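Local coordinates for UDP-glucose 6-dehydrogenase (Pyrobaculum islandicum, PDB 3VTF), which probably oxidises UDP-glucose to UDP-glucuronate, using two molecules of NAD+ as hydride acceptors, at residues A[347-360]-A[371-384]. Numbering follows the deposited sequence.
Sequences TDDVRESRGVEVAR and VHDPMAMEKARAVL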
loop_
_atom_site.group_PDB
_atom_site.type_symbol
_atom_site.label_atom_id
_atom_site.label_comp_id
_atom_site.label_asym_id
_atom_site.label_seq_id
_atom_site.Cartn_x
_atom_site.Cartn_y
_atom_site.Cartn_z
ATOM N N THR A 347 0.079 -25.744 0.271
ATOM C CA THR A 347 -1.042 -26.082 -0.606
ATOM C C THR A 347 -0.415 -26.979 -1.615
ATOM O O THR A 347 0.840 -27.099 -1.725
ATOM C CB THR A 347 -1.615 -24.885 -1.388
ATOM O OG1 THR A 347 -0.529 -24.262 -2.088
ATOM C CG2 THR A 347 -2.266 -23.811 -0.493
ATOM N N ASP A 348 -1.283 -27.605 -2.406
ATOM C CA ASP A 348 -0.804 -28.422 -3.493
ATOM C C ASP A 348 -1.222 -27.788 -4.834
ATOM O O ASP A 348 -0.882 -28.281 -5.916
ATOM C CB ASP A 348 -1.201 -29.910 -3.355
ATOM C CG ASP A 348 -2.704 -30.137 -3.435
ATOM O OD1 ASP A 348 -3.439 -29.224 -3.042
ATOM O OD2 ASP A 348 -3.133 -31.246 -3.885
ATOM N N ASP A 349 -1.867 -26.656 -4.722
ATOM C CA ASP A 349 -2.292 -25.821 -5.861
ATOM C C ASP A 349 -1.099 -25.228 -6.639
ATOM O O ASP A 349 -0.267 -24.491 -6.049
ATOM C CB ASP A 349 -3.176 -24.680 -5.268
ATOM C CG ASP A 349 -3.903 -23.880 -6.318
ATOM O OD1 ASP A 349 -3.591 -23.987 -7.513
ATOM O OD2 ASP A 349 -4.816 -23.119 -5.936
ATOM N N VAL A 350 -1.000 -25.520 -7.938
ATOM C CA VAL A 350 -0.003 -24.909 -8.831
ATOM C C VAL A 350 -0.539 -23.827 -9.787
ATOM O O VAL A 350 0.148 -23.385 -10.670
ATOM C CB VAL A 350 0.704 -26.018 -9.618
ATOM C CG1 VAL A 350 1.477 -26.903 -8.602
ATOM C CG2 VAL A 350 -0.341 -26.805 -10.391
ATOM N N ARG A 351 -1.797 -23.374 -9.620
ATOM C CA ARG A 351 -2.343 -22.465 -10.623
ATOM C C ARG A 351 -1.542 -21.180 -10.663
ATOM O O ARG A 351 -1.257 -20.618 -9.587
ATOM C CB ARG A 351 -3.849 -22.161 -10.293
ATOM C CG ARG A 351 -4.747 -23.420 -10.596
ATOM C CD ARG A 351 -6.198 -23.164 -10.167
ATOM N NE ARG A 351 -6.332 -23.189 -8.697
ATOM C CZ ARG A 351 -7.499 -22.973 -8.100
ATOM N NH1 ARG A 351 -8.591 -22.680 -8.830
ATOM N NH2 ARG A 351 -7.601 -22.993 -6.824
ATOM N N GLU A 352 -1.145 -20.763 -11.867
ATOM C CA GLU A 352 -0.321 -19.549 -12.057
ATOM C C GLU A 352 0.969 -19.605 -11.177
ATOM O O GLU A 352 1.489 -18.568 -10.766
ATOM C CB GLU A 352 -1.157 -18.258 -11.765
ATOM C CG GLU A 352 -2.273 -18.004 -12.783
ATOM C CD GLU A 352 -1.700 -17.987 -14.202
ATOM O OE1 GLU A 352 -0.701 -17.256 -14.460
ATOM O OE2 GLU A 352 -2.220 -18.732 -15.037
ATOM N N SER A 353 1.482 -20.817 -10.914
ATOM C CA SER A 353 2.629 -20.967 -9.963
ATOM C C SER A 353 3.852 -20.300 -10.612
ATOM O O SER A 353 4.132 -20.537 -11.809
ATOM C CB SER A 353 2.973 -22.456 -9.857
ATOM O OG SER A 353 4.271 -22.670 -9.299
ATOM N N ARG A 354 4.576 -19.474 -9.869
ATOM C CA ARG A 354 5.858 -18.916 -10.405
ATOM C C ARG A 354 6.954 -20.011 -10.611
ATOM O O ARG A 354 7.821 -19.896 -11.502
ATOM C CB ARG A 354 6.456 -17.853 -9.468
ATOM C CG ARG A 354 5.501 -16.845 -8.946
ATOM C CD ARG A 354 4.810 -15.973 -9.924
ATOM N NE ARG A 354 3.756 -16.618 -10.736
ATOM C CZ ARG A 354 3.505 -16.180 -11.979
ATOM N NH1 ARG A 354 2.637 -16.776 -12.777
ATOM N NH2 ARG A 354 4.171 -15.125 -12.433
ATOM N N GLY A 355 6.928 -21.029 -9.761
ATOM C CA GLY A 355 7.835 -22.207 -9.898
ATOM C C GLY A 355 7.618 -22.881 -11.232
ATOM O O GLY A 355 8.554 -23.172 -11.902
ATOM N N VAL A 356 6.365 -23.141 -11.599
ATOM C CA VAL A 356 6.014 -23.753 -12.951
ATOM C C VAL A 356 6.491 -22.833 -14.056
ATOM O O VAL A 356 7.122 -23.299 -15.052
ATOM C CB VAL A 356 4.478 -24.085 -13.047
ATOM C CG1 VAL A 356 4.082 -24.541 -14.438
ATOM C CG2 VAL A 356 4.107 -25.156 -11.997
ATOM N N GLU A 357 6.227 -21.540 -13.906
ATOM C CA GLU A 357 6.630 -20.530 -14.915
ATOM C C GLU A 357 8.139 -20.531 -15.075
ATOM O O GLU A 357 8.639 -20.451 -16.215
ATOM C CB GLU A 357 6.296 -19.066 -14.526
ATOM C CG GLU A 357 5.017 -18.516 -15.104
ATOM C CD GLU A 357 4.793 -18.892 -16.539
ATOM O OE1 GLU A 357 5.468 -18.301 -17.423
ATOM O OE2 GLU A 357 3.944 -19.792 -16.765
ATOM N N VAL A 358 8.854 -20.526 -13.933
ATOM C CA VAL A 358 10.339 -20.606 -13.987
ATOM C C VAL A 358 10.803 -21.927 -14.681
ATOM O O VAL A 358 11.695 -21.871 -15.514
ATOM C CB VAL A 358 10.978 -20.397 -12.596
ATOM C CG1 VAL A 358 12.445 -20.808 -12.628
ATOM C CG2 VAL A 358 10.846 -18.897 -12.232
ATOM N N ALA A 359 10.191 -23.066 -14.357
ATOM C CA ALA A 359 10.538 -24.360 -15.020
ATOM C C ALA A 359 10.376 -24.200 -16.543
ATOM O O ALA A 359 11.302 -24.509 -17.316
ATOM C CB ALA A 359 9.684 -25.526 -14.479
ATOM N N ARG A 360 9.250 -23.634 -16.970
ATOM C CA ARG A 360 9.028 -23.411 -18.420
ATOM C C ARG A 360 10.051 -22.509 -19.037
ATOM O O ARG A 360 10.652 -22.819 -20.101
ATOM C CB ARG A 360 7.657 -22.811 -18.683
ATOM C CG ARG A 360 6.492 -23.736 -18.409
ATOM C CD ARG A 360 5.243 -23.068 -19.034
ATOM N NE ARG A 360 3.996 -23.723 -18.609
ATOM C CZ ARG A 360 3.157 -23.226 -17.691
ATOM N NH1 ARG A 360 3.390 -22.056 -17.079
ATOM N NH2 ARG A 360 2.087 -23.904 -17.349
ATOM N N VAL A 371 12.755 -30.684 -10.629
ATOM C CA VAL A 371 11.858 -29.963 -9.739
ATOM C C VAL A 371 11.546 -30.752 -8.478
ATOM O O VAL A 371 11.615 -31.961 -8.476
ATOM C CB VAL A 371 10.530 -29.595 -10.439
ATOM C CG1 VAL A 371 10.793 -28.839 -11.722
ATOM C CG2 VAL A 371 9.693 -30.829 -10.690
ATOM N N HIS A 372 11.219 -30.050 -7.407
ATOM C CA HIS A 372 10.683 -30.655 -6.211
ATOM C C HIS A 372 9.617 -29.802 -5.591
ATOM O O HIS A 372 9.663 -28.585 -5.691
ATOM C CB HIS A 372 11.775 -30.895 -5.177
ATOM C CG HIS A 372 11.248 -31.315 -3.830
ATOM N ND1 HIS A 372 10.976 -30.444 -2.867
ATOM C CD2 HIS A 372 10.931 -32.560 -3.326
ATOM C CE1 HIS A 372 10.520 -31.089 -1.798
ATOM N NE2 HIS A 372 10.491 -32.383 -2.080
ATOM N N ASP A 373 8.648 -30.427 -4.938
ATOM C CA ASP A 373 7.753 -29.731 -4.022
ATOM C C ASP A 373 7.309 -30.710 -2.964
ATOM O O ASP A 373 7.096 -31.854 -3.270
ATOM C CB ASP A 373 6.536 -29.167 -4.760
ATOM C CG ASP A 373 5.709 -28.241 -3.904
ATOM O OD1 ASP A 373 5.933 -27.031 -3.953
ATOM O OD2 ASP A 373 4.851 -28.723 -3.167
ATOM N N PRO A 374 7.128 -30.297 -1.724
ATOM C CA PRO A 374 6.665 -31.331 -0.788
ATOM C C PRO A 374 5.239 -31.839 -1.052
ATOM O O PRO A 374 4.913 -32.936 -0.578
ATOM C CB PRO A 374 6.677 -30.602 0.573
ATOM C CG PRO A 374 7.750 -29.496 0.378
ATOM C CD PRO A 374 7.396 -29.020 -1.042
ATOM N N MET A 375 4.360 -31.052 -1.702
ATOM C CA MET A 375 2.992 -31.521 -1.960
ATOM C C MET A 375 2.541 -31.472 -3.416
ATOM O O MET A 375 1.725 -32.268 -3.832
ATOM C CB MET A 375 1.993 -30.772 -1.125
ATOM C CG MET A 375 2.184 -30.966 0.358
ATOM S SD MET A 375 0.913 -30.002 1.172
ATOM C CE MET A 375 -0.509 -31.094 0.853
ATOM N N ALA A 376 3.046 -30.549 -4.218
ATOM C CA ALA A 376 2.317 -30.219 -5.460
ATOM C C ALA A 376 2.815 -30.970 -6.679
ATOM O O ALA A 376 2.516 -30.586 -7.801
ATOM C CB ALA A 376 2.399 -28.669 -5.692
ATOM N N MET A 377 3.597 -32.041 -6.506
ATOM C CA MET A 377 4.311 -32.550 -7.697
ATOM C C MET A 377 3.348 -33.268 -8.616
ATOM O O MET A 377 3.518 -33.250 -9.823
ATOM C CB MET A 377 5.501 -33.444 -7.322
ATOM C CG MET A 377 6.673 -32.633 -6.741
ATOM S SD MET A 377 8.194 -33.612 -6.455
ATOM C CE MET A 377 8.615 -33.676 -8.126
ATOM N N GLU A 378 2.323 -33.868 -8.049
ATOM C CA GLU A 378 1.334 -34.596 -8.884
ATOM C C GLU A 378 0.571 -33.569 -9.703
ATOM O O GLU A 378 0.463 -33.673 -10.942
ATOM C CB GLU A 378 0.366 -35.461 -8.038
ATOM C CG GLU A 378 0.828 -36.927 -7.871
ATOM C CD GLU A 378 1.676 -37.547 -9.041
ATOM O OE1 GLU A 378 1.118 -37.999 -10.079
ATOM O OE2 GLU A 378 2.935 -37.635 -8.914
ATOM N N LYS A 379 0.123 -32.513 -9.025
ATOM C CA LYS A 379 -0.581 -31.438 -9.755
ATOM C C LYS A 379 0.326 -30.792 -10.799
ATOM O O LYS A 379 -0.103 -30.517 -11.894
ATOM C CB LYS A 379 -1.197 -30.434 -8.780
ATOM C CG LYS A 379 -2.380 -31.040 -8.044
ATOM C CD LYS A 379 -3.223 -29.978 -7.387
ATOM C CE LYS A 379 -4.688 -30.314 -7.584
ATOM N NZ LYS A 379 -5.014 -31.228 -6.488
ATOM N N ALA A 380 1.614 -30.579 -10.466
ATOM C CA ALA A 380 2.515 -29.949 -11.408
ATOM C C ALA A 380 2.737 -30.872 -12.626
ATOM O O ALA A 380 2.876 -30.387 -13.716
ATOM C CB ALA A 380 3.854 -29.659 -10.754
ATOM N N ARG A 381 2.871 -32.179 -12.393
ATOM C CA ARG A 381 3.011 -33.175 -13.497
ATOM C C ARG A 381 1.834 -33.075 -14.446
ATOM O O ARG A 381 2.045 -33.108 -15.672
ATOM C CB ARG A 381 3.104 -34.616 -12.980
ATOM C CG ARG A 381 3.291 -35.697 -14.069
ATOM C CD ARG A 381 3.031 -37.124 -13.522
ATOM N NE ARG A 381 3.951 -37.492 -12.435
ATOM C CZ ARG A 381 5.246 -37.776 -12.619
ATOM N NH1 ARG A 381 5.740 -37.737 -13.847
ATOM N NH2 ARG A 381 6.050 -38.092 -11.594
ATOM N N ALA A 382 0.618 -32.913 -13.884
ATOM C CA ALA A 382 -0.578 -32.651 -14.721
ATOM C C ALA A 382 -0.308 -31.548 -15.722
ATOM O O ALA A 382 -0.838 -31.585 -16.804
ATOM C CB ALA A 382 -1.816 -32.327 -13.893
ATOM N N VAL A 383 0.536 -30.572 -15.354
ATOM C CA VAL A 383 0.863 -29.464 -16.212
ATOM C C VAL A 383 2.164 -29.626 -17.011
ATOM O O VAL A 383 2.203 -29.287 -18.189
ATOM C CB VAL A 383 0.855 -28.095 -15.439
ATOM C CG1 VAL A 383 1.280 -26.961 -16.375
ATOM C CG2 VAL A 383 -0.532 -27.832 -14.865
ATOM N N LEU A 384 3.236 -30.094 -16.377
ATOM C CA LEU A 384 4.532 -30.175 -17.037
ATOM C C LEU A 384 4.817 -31.555 -17.680
ATOM O O LEU A 384 5.761 -31.679 -18.454
ATOM C CB LEU A 384 5.637 -29.870 -16.008
ATOM C CG LEU A 384 5.578 -28.439 -15.470
ATOM C CD1 LEU A 384 6.407 -28.370 -14.194
ATOM C CD2 LEU A 384 6.153 -27.502 -16.500
#
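Asp348 and Ala376 bring the backbones closest, their CA atoms 4.1 Å apart, while the axes of helices 354-360 and 377-384 approach to 11.4 Å at 42°. Alanine suits this close approach: its CB, with no further branch, lies against both the carbonyl O of Asp348 and Val350 CG1, the latter 3.5 Å from Ala376 CB. The branched Val350 straddles the start of helix 377-384, CG1 over Ala376 and Ala380, CG2 against CB of Lys379. Lys379 passes its methylenes over the carbonyl O of Asp348, then bends so that NZ meets Asp348 OD2 at 3.2 Å, a salt bridge formed from above the carboxylate plane; a long, flexible lysine can cover this backbone and still carry its charge to the short aspartate. With an alanine here instead of Asp348, the Lys379 ammonium would probably lose its carboxylate mate and be freer to turn into solvent. The loop 348-350 leads into helix 354-364, the helical part of the beta-alpha-beta crossover between parallel strands 335-339 and 368-372 of the UDP-binding domain. In its first turn, Val356 CG1, anti to its own backbone N (chi1 173°), points between Val383 CG1 and Leu384 CD2, 4.2 Å from each. Ala359 is small enough to admit both Leu384 CD1 and Val371 CG1. Arg360 lays its CG against Leu384 CD2.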